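Local coordinates for membrane protein, putative (Geobacter sulfurreducens PCA, PDB 2QYB) that is of unknown function but carries, in the piece described here, a GAF domain of a larger membrane protein probably linked to solute transport and phosphatase activity, at residues S81-M93 / M102-S116. Numbering follows the deposited sequence.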
loop_
_atom_site.group_PDB
_atom_site.type_symbol
_atom_site.label_atom_id
_atom_site.label_comp_id
_atom_site.label_asym_id
_atom_site.label_seq_id
_atom_site.Cartn_x
_atom_site.Cartn_y
_atom_site.Cartn_z
ATOM N N SER A 81 21.246 16.156 8.247
ATOM C CA SER A 81 22.309 16.735 7.459
ATOM C C SER A 81 21.966 16.883 5.978
ATOM O O SER A 81 22.768 17.424 5.220
ATOM C CB SER A 81 23.538 15.851 7.516
ATOM O OG SER A 81 23.438 14.898 6.453
ATOM N N ASN A 82 20.810 16.373 5.546
ATOM C CA ASN A 82 20.447 16.392 4.139
ATOM C C ASN A 82 21.516 15.765 3.229
ATOM O O ASN A 82 21.889 16.288 2.208
ATOM C CB ASN A 82 20.077 17.806 3.702
ATOM C CG ASN A 82 19.350 17.834 2.357
ATOM O OD1 ASN A 82 18.685 16.890 1.989
ATOM N ND2 ASN A 82 19.500 18.914 1.629
ATOM N N ARG A 83 21.981 14.588 3.589
ATOM C CA ARG A 83 23.029 13.950 2.816
ATOM C C ARG A 83 22.844 12.489 2.985
ATOM O O ARG A 83 22.530 12.030 4.064
ATOM C CB ARG A 83 24.411 14.348 3.336
ATOM C CG ARG A 83 25.154 15.444 2.511
ATOM C CD ARG A 83 26.377 15.929 3.301
ATOM N NE ARG A 83 26.537 15.058 4.488
ATOM C CZ ARG A 83 27.573 14.250 4.761
ATOM N NH1 ARG A 83 27.512 13.503 5.876
ATOM N NH2 ARG A 83 28.660 14.192 3.976
ATOM N N LEU A 84 23.049 11.753 1.912
ATOM C CA LEU A 84 22.815 10.345 1.960
ATOM C C LEU A 84 23.800 9.664 2.893
ATOM O O LEU A 84 24.892 10.159 3.135
ATOM C CB LEU A 84 22.836 9.733 0.556
ATOM C CG LEU A 84 24.112 9.836 -0.226
ATOM C CD1 LEU A 84 25.042 8.702 0.138
ATOM C CD2 LEU A 84 23.753 9.828 -1.712
ATOM N N GLN A 85 23.358 8.544 3.429
ATOM C CA GLN A 85 24.142 7.709 4.306
ATOM C C GLN A 85 24.015 6.277 3.792
ATOM O O GLN A 85 22.892 5.820 3.445
ATOM C CB GLN A 85 23.539 7.774 5.704
ATOM C CG GLN A 85 23.362 9.170 6.260
ATOM C CD GLN A 85 24.696 9.848 6.509
ATOM O OE1 GLN A 85 25.503 9.387 7.334
ATOM N NE2 GLN A 85 24.941 10.951 5.785
ATOM N N PHE A 86 25.111 5.545 3.713
ATOM C CA PHE A 86 24.984 4.125 3.281
ATOM C C PHE A 86 26.030 3.224 3.924
ATOM O O PHE A 86 27.032 3.702 4.375
ATOM C CB PHE A 86 25.022 4.003 1.736
ATOM C CG PHE A 86 26.300 4.442 1.140
ATOM C CD1 PHE A 86 27.324 3.528 0.897
ATOM C CD2 PHE A 86 26.520 5.793 0.857
ATOM C CE1 PHE A 86 28.544 3.964 0.359
ATOM C CE2 PHE A 86 27.744 6.238 0.318
ATOM C CZ PHE A 86 28.745 5.328 0.078
ATOM N N VAL A 87 25.734 1.932 3.980
ATOM C CA VAL A 87 26.643 0.889 4.472
ATOM C C VAL A 87 26.679 -0.192 3.380
ATOM O O VAL A 87 25.645 -0.794 3.041
ATOM C CB VAL A 87 26.210 0.314 5.884
ATOM C CG1 VAL A 87 27.055 -0.863 6.313
ATOM C CG2 VAL A 87 26.264 1.386 6.933
ATOM N N ASN A 88 27.861 -0.402 2.788
ATOM C CA ASN A 88 27.995 -1.394 1.712
ATOM C C ASN A 88 28.092 -2.845 2.187
ATOM O O ASN A 88 27.658 -3.758 1.479
ATOM C CB ASN A 88 29.112 -1.011 0.741
ATOM C CG ASN A 88 28.565 -0.346 -0.493
ATOM O OD1 ASN A 88 29.058 0.660 -0.969
ATOM N ND2 ASN A 88 27.505 -0.888 -0.986
ATOM N N ASP A 89 28.589 -3.030 3.413
ATOM C CA ASP A 89 28.689 -4.340 4.028
ATOM C C ASP A 89 28.419 -4.254 5.537
ATOM O O ASP A 89 29.248 -3.767 6.290
ATOM C CB ASP A 89 30.066 -4.983 3.765
ATOM C CG ASP A 89 30.075 -6.475 4.096
ATOM O OD1 ASP A 89 29.267 -6.863 4.963
ATOM O OD2 ASP A 89 30.878 -7.250 3.487
ATOM N N THR A 90 27.267 -4.772 5.966
ATOM C CA THR A 90 26.905 -4.736 7.361
ATOM C C THR A 90 27.916 -5.441 8.311
ATOM O O THR A 90 27.900 -5.168 9.498
ATOM C CB THR A 90 25.486 -5.306 7.595
ATOM O OG1 THR A 90 25.411 -6.601 7.010
ATOM C CG2 THR A 90 24.378 -4.361 6.990
ATOM N N GLN A 91 28.790 -6.318 7.812
ATOM C CA GLN A 91 29.766 -6.926 8.705
ATOM C C GLN A 91 30.749 -5.897 9.281
ATOM O O GLN A 91 31.364 -6.161 10.286
ATOM C CB GLN A 91 30.491 -8.136 8.074
ATOM C CG GLN A 91 31.659 -7.787 7.186
ATOM C CD GLN A 91 32.422 -9.020 6.605
ATOM O OE1 GLN A 91 32.878 -9.904 7.348
ATOM N NE2 GLN A 91 32.609 -9.035 5.269
ATOM N N TYR A 92 30.845 -4.712 8.672
ATOM C CA TYR A 92 31.871 -3.714 9.012
ATOM C C TYR A 92 31.329 -2.434 9.602
ATOM O O TYR A 92 32.041 -1.452 9.731
ATOM C CB TYR A 92 32.735 -3.392 7.760
ATOM C CG TYR A 92 33.414 -4.615 7.183
ATOM C CD1 TYR A 92 34.028 -5.563 8.019
ATOM C CD2 TYR A 92 33.474 -4.815 5.804
ATOM C CE1 TYR A 92 34.644 -6.687 7.498
ATOM C CE2 TYR A 92 34.091 -5.921 5.266
ATOM C CZ TYR A 92 34.664 -6.862 6.127
ATOM O OH TYR A 92 35.274 -7.960 5.611
HETATM N N MSE A 93 30.083 -2.447 10.005
HETATM C CA MSE A 93 29.505 -1.346 10.782
HETATM C C MSE A 93 30.140 -1.219 12.140
HETATM O O MSE A 93 30.551 -2.211 12.746
HETATM C CB MSE A 93 28.032 -1.619 11.025
HETATM C CG MSE A 93 27.168 -1.593 9.792
HETATM SE SE MSE A 93 25.400 -2.200 10.269
HETATM C CE MSE A 93 24.769 -0.529 10.999
HETATM N N MSE A 102 20.541 -6.180 12.638
HETATM C CA MSE A 102 20.329 -6.155 11.211
HETATM C C MSE A 102 20.772 -7.432 10.512
HETATM O O MSE A 102 20.032 -7.926 9.650
HETATM C CB MSE A 102 21.035 -4.957 10.597
HETATM C CG MSE A 102 20.449 -3.612 11.073
HETATM SE SE MSE A 102 21.145 -2.119 10.034
HETATM C CE MSE A 102 20.930 -2.950 8.295
ATOM N N GLN A 103 21.957 -7.954 10.865
ATOM C CA GLN A 103 22.440 -9.230 10.306
ATOM C C GLN A 103 21.492 -10.399 10.688
ATOM O O GLN A 103 21.294 -11.351 9.941
ATOM C CB GLN A 103 23.870 -9.544 10.791
ATOM C CG GLN A 103 24.956 -8.538 10.415
ATOM C CD GLN A 103 26.377 -9.047 10.737
ATOM O OE1 GLN A 103 26.683 -9.482 11.867
ATOM N NE2 GLN A 103 27.245 -9.005 9.739
ATOM N N LYS A 104 20.903 -10.307 11.865
ATOM C CA LYS A 104 19.927 -11.283 12.312
ATOM C C LYS A 104 18.695 -11.255 11.377
ATOM O O LYS A 104 18.062 -12.273 11.156
ATOM C CB LYS A 104 19.605 -10.999 13.806
ATOM C CG LYS A 104 18.490 -11.831 14.474
ATOM C CD LYS A 104 18.727 -13.365 14.493
ATOM C CE LYS A 104 17.384 -14.072 14.737
ATOM N NZ LYS A 104 17.490 -15.511 15.120
ATOM N N GLU A 105 18.366 -10.097 10.820
ATOM C CA GLU A 105 17.346 -9.984 9.784
ATOM C C GLU A 105 17.882 -10.381 8.401
ATOM O O GLU A 105 17.106 -10.435 7.448
ATOM C CB GLU A 105 16.839 -8.530 9.661
ATOM C CG GLU A 105 16.190 -7.936 10.894
ATOM C CD GLU A 105 14.680 -7.765 10.763
ATOM O OE1 GLU A 105 14.014 -8.568 10.055
ATOM O OE2 GLU A 105 14.144 -6.838 11.395
ATOM N N GLY A 106 19.190 -10.600 8.262
ATOM C CA GLY A 106 19.769 -10.988 6.965
ATOM C C GLY A 106 20.221 -9.837 6.064
ATOM O O GLY A 106 20.642 -10.049 4.925
ATOM N N ILE A 107 20.174 -8.614 6.586
ATOM C CA ILE A 107 20.594 -7.406 5.832
ATOM C C ILE A 107 22.109 -7.313 5.577
ATOM O O ILE A 107 22.903 -7.254 6.525
ATOM C CB ILE A 107 20.138 -6.106 6.551
ATOM C CG1 ILE A 107 18.587 -6.095 6.686
ATOM C CG2 ILE A 107 20.689 -4.854 5.796
ATOM C CD1 ILE A 107 18.007 -5.166 7.849
ATOM N N LYS A 108 22.496 -7.267 4.300
ATOM C CA LYS A 108 23.915 -7.170 3.900
ATOM C C LYS A 108 24.391 -5.742 3.650
ATOM O O LYS A 108 25.555 -5.429 3.791
ATOM C CB LYS A 108 24.149 -8.008 2.626
ATOM C CG LYS A 108 23.906 -9.462 2.906
ATOM C CD LYS A 108 24.449 -10.427 1.856
ATOM C CE LYS A 108 24.281 -11.882 2.372
ATOM N NZ LYS A 108 24.788 -12.072 3.826
ATOM N N SER A 109 23.464 -4.887 3.279
ATOM C CA SER A 109 23.767 -3.647 2.561
ATOM C C SER A 109 22.549 -2.686 2.736
ATOM O O SER A 109 21.395 -3.146 2.706
ATOM C CB SER A 109 23.966 -4.060 1.118
ATOM O OG SER A 109 24.417 -3.012 0.306
ATOM N N PHE A 110 22.762 -1.396 2.984
ATOM C CA PHE A 110 21.626 -0.461 3.008
ATOM C C PHE A 110 22.007 0.967 2.710
ATOM O O PHE A 110 23.182 1.309 2.694
ATOM C CB PHE A 110 20.801 -0.546 4.326
ATOM C CG PHE A 110 21.511 -0.005 5.530
ATOM C CD1 PHE A 110 21.456 1.350 5.835
ATOM C CD2 PHE A 110 22.247 -0.846 6.344
ATOM C CE1 PHE A 110 22.136 1.861 6.934
ATOM C CE2 PHE A 110 22.907 -0.350 7.452
ATOM C CZ PHE A 110 22.852 1.011 7.748
ATOM N N ALA A 111 20.994 1.795 2.459
ATOM C CA ALA A 111 21.188 3.230 2.137
ATOM C C ALA A 111 19.980 4.056 2.577
ATOM O O ALA A 111 18.856 3.570 2.527
ATOM C CB ALA A 111 21.438 3.424 0.643
ATOM N N HIS A 112 20.242 5.280 3.055
ATOM C CA HIS A 112 19.210 6.272 3.350
ATOM C C HIS A 112 19.447 7.531 2.523
ATOM O O HIS A 112 20.511 8.117 2.584
ATOM C CB HIS A 112 19.165 6.590 4.850
ATOM C CG HIS A 112 18.801 5.414 5.699
ATOM N ND1 HIS A 112 19.716 4.728 6.475
ATOM C CD2 HIS A 112 17.616 4.800 5.890
ATOM C CE1 HIS A 112 19.105 3.745 7.113
ATOM N NE2 HIS A 112 17.827 3.771 6.781
ATOM N N ILE A 113 18.419 7.949 1.777
ATOM C CA ILE A 113 18.523 8.999 0.784
ATOM C C ILE A 113 17.488 10.043 1.083
ATOM O O ILE A 113 16.291 9.742 1.093
ATOM C CB ILE A 113 18.278 8.463 -0.646
ATOM C CG1 ILE A 113 19.251 7.304 -0.959
ATOM C CG2 ILE A 113 18.357 9.619 -1.696
ATOM C CD1 ILE A 113 18.506 5.983 -1.008
ATOM N N PRO A 114 17.927 11.294 1.300
ATOM C CA PRO A 114 16.966 12.353 1.589
ATOM C C PRO A 114 16.025 12.602 0.424
ATOM O O PRO A 114 16.401 12.422 -0.767
ATOM C CB PRO A 114 17.854 13.581 1.851
ATOM C CG PRO A 114 19.175 13.055 2.169
ATOM C CD PRO A 114 19.299 11.814 1.288
ATOM N N ILE A 115 14.792 12.957 0.764
ATOM C CA ILE A 115 13.778 13.267 -0.246
ATOM C C ILE A 115 13.546 14.784 -0.138
ATOM O O ILE A 115 13.016 15.289 0.859
ATOM C CB ILE A 115 12.498 12.466 -0.053
ATOM C CG1 ILE A 115 12.729 10.974 -0.268
ATOM C CG2 ILE A 115 11.381 12.973 -0.998
ATOM C CD1 ILE A 115 11.454 10.147 0.085
ATOM N N SER A 116 14.034 15.500 -1.138
ATOM C CA SER A 116 13.968 16.941 -1.146
ATOM C C SER A 116 13.917 17.439 -2.567
ATOM O O SER A 116 14.477 16.852 -3.495
ATOM C CB SER A 116 15.201 17.554 -0.480
ATOM O OG SER A 116 16.379 16.998 -1.046
#
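Strand 85-87 runs antiparallel to strand 109-115, their axes 4.6 Å apart at an angle of 175°, with Gln85 facing His112 and Val87 facing Phe110 as hydrogen-bonded pairs around the non-hydrogen-bonded pair Phe86-Ala111. In this GAF domain the short strand is the outermost on its side of the antiparallel sheet, and strand 124-130 flanks 109-115 on the other. The pair illustrates how an edge strand is held by backbone bonds and by a turn just beyond its end. The bond from His112 N to Gln85 O, 2.7 Å, is nearly straight. Next to it the side chains alternate: Phe86 CB meets Ala111 CB on the face covered by helix 139-158, whereas Val87 lies with Phe110 on the other. There Val87 CB sits over the Phe110 ring as a CH-pi contact, 4.1 Å from its centroid, while the CE methyl of selenomethionine Met93 and Thr90 CG2 approach the ring edge. Tyr74 adds an edge-to-face partner. Past the strand, Asp89 shapes the chain: its OD1 accepts from Gln91 N at 2.9 Å in an Asx turn, and its OD2 takes Gln91 NE2, both donors lying above the carboxylate plane. With an alanine in place of Asp89 both acceptors are gone, and the turn would probably be less firmly set and the Gln91 amide freer to swing. The turn sets Thr90 against residues 107-108, where its backbone N bonds to Lys108 O at 2.8 Å. Its OG1 lies between the backbone N and the carbonyl carbon (chi1 53°), which aims it at Ile107 O, and it donates to a lone pair of that oxygen, in the carbonyl plane, at 2.6 Å.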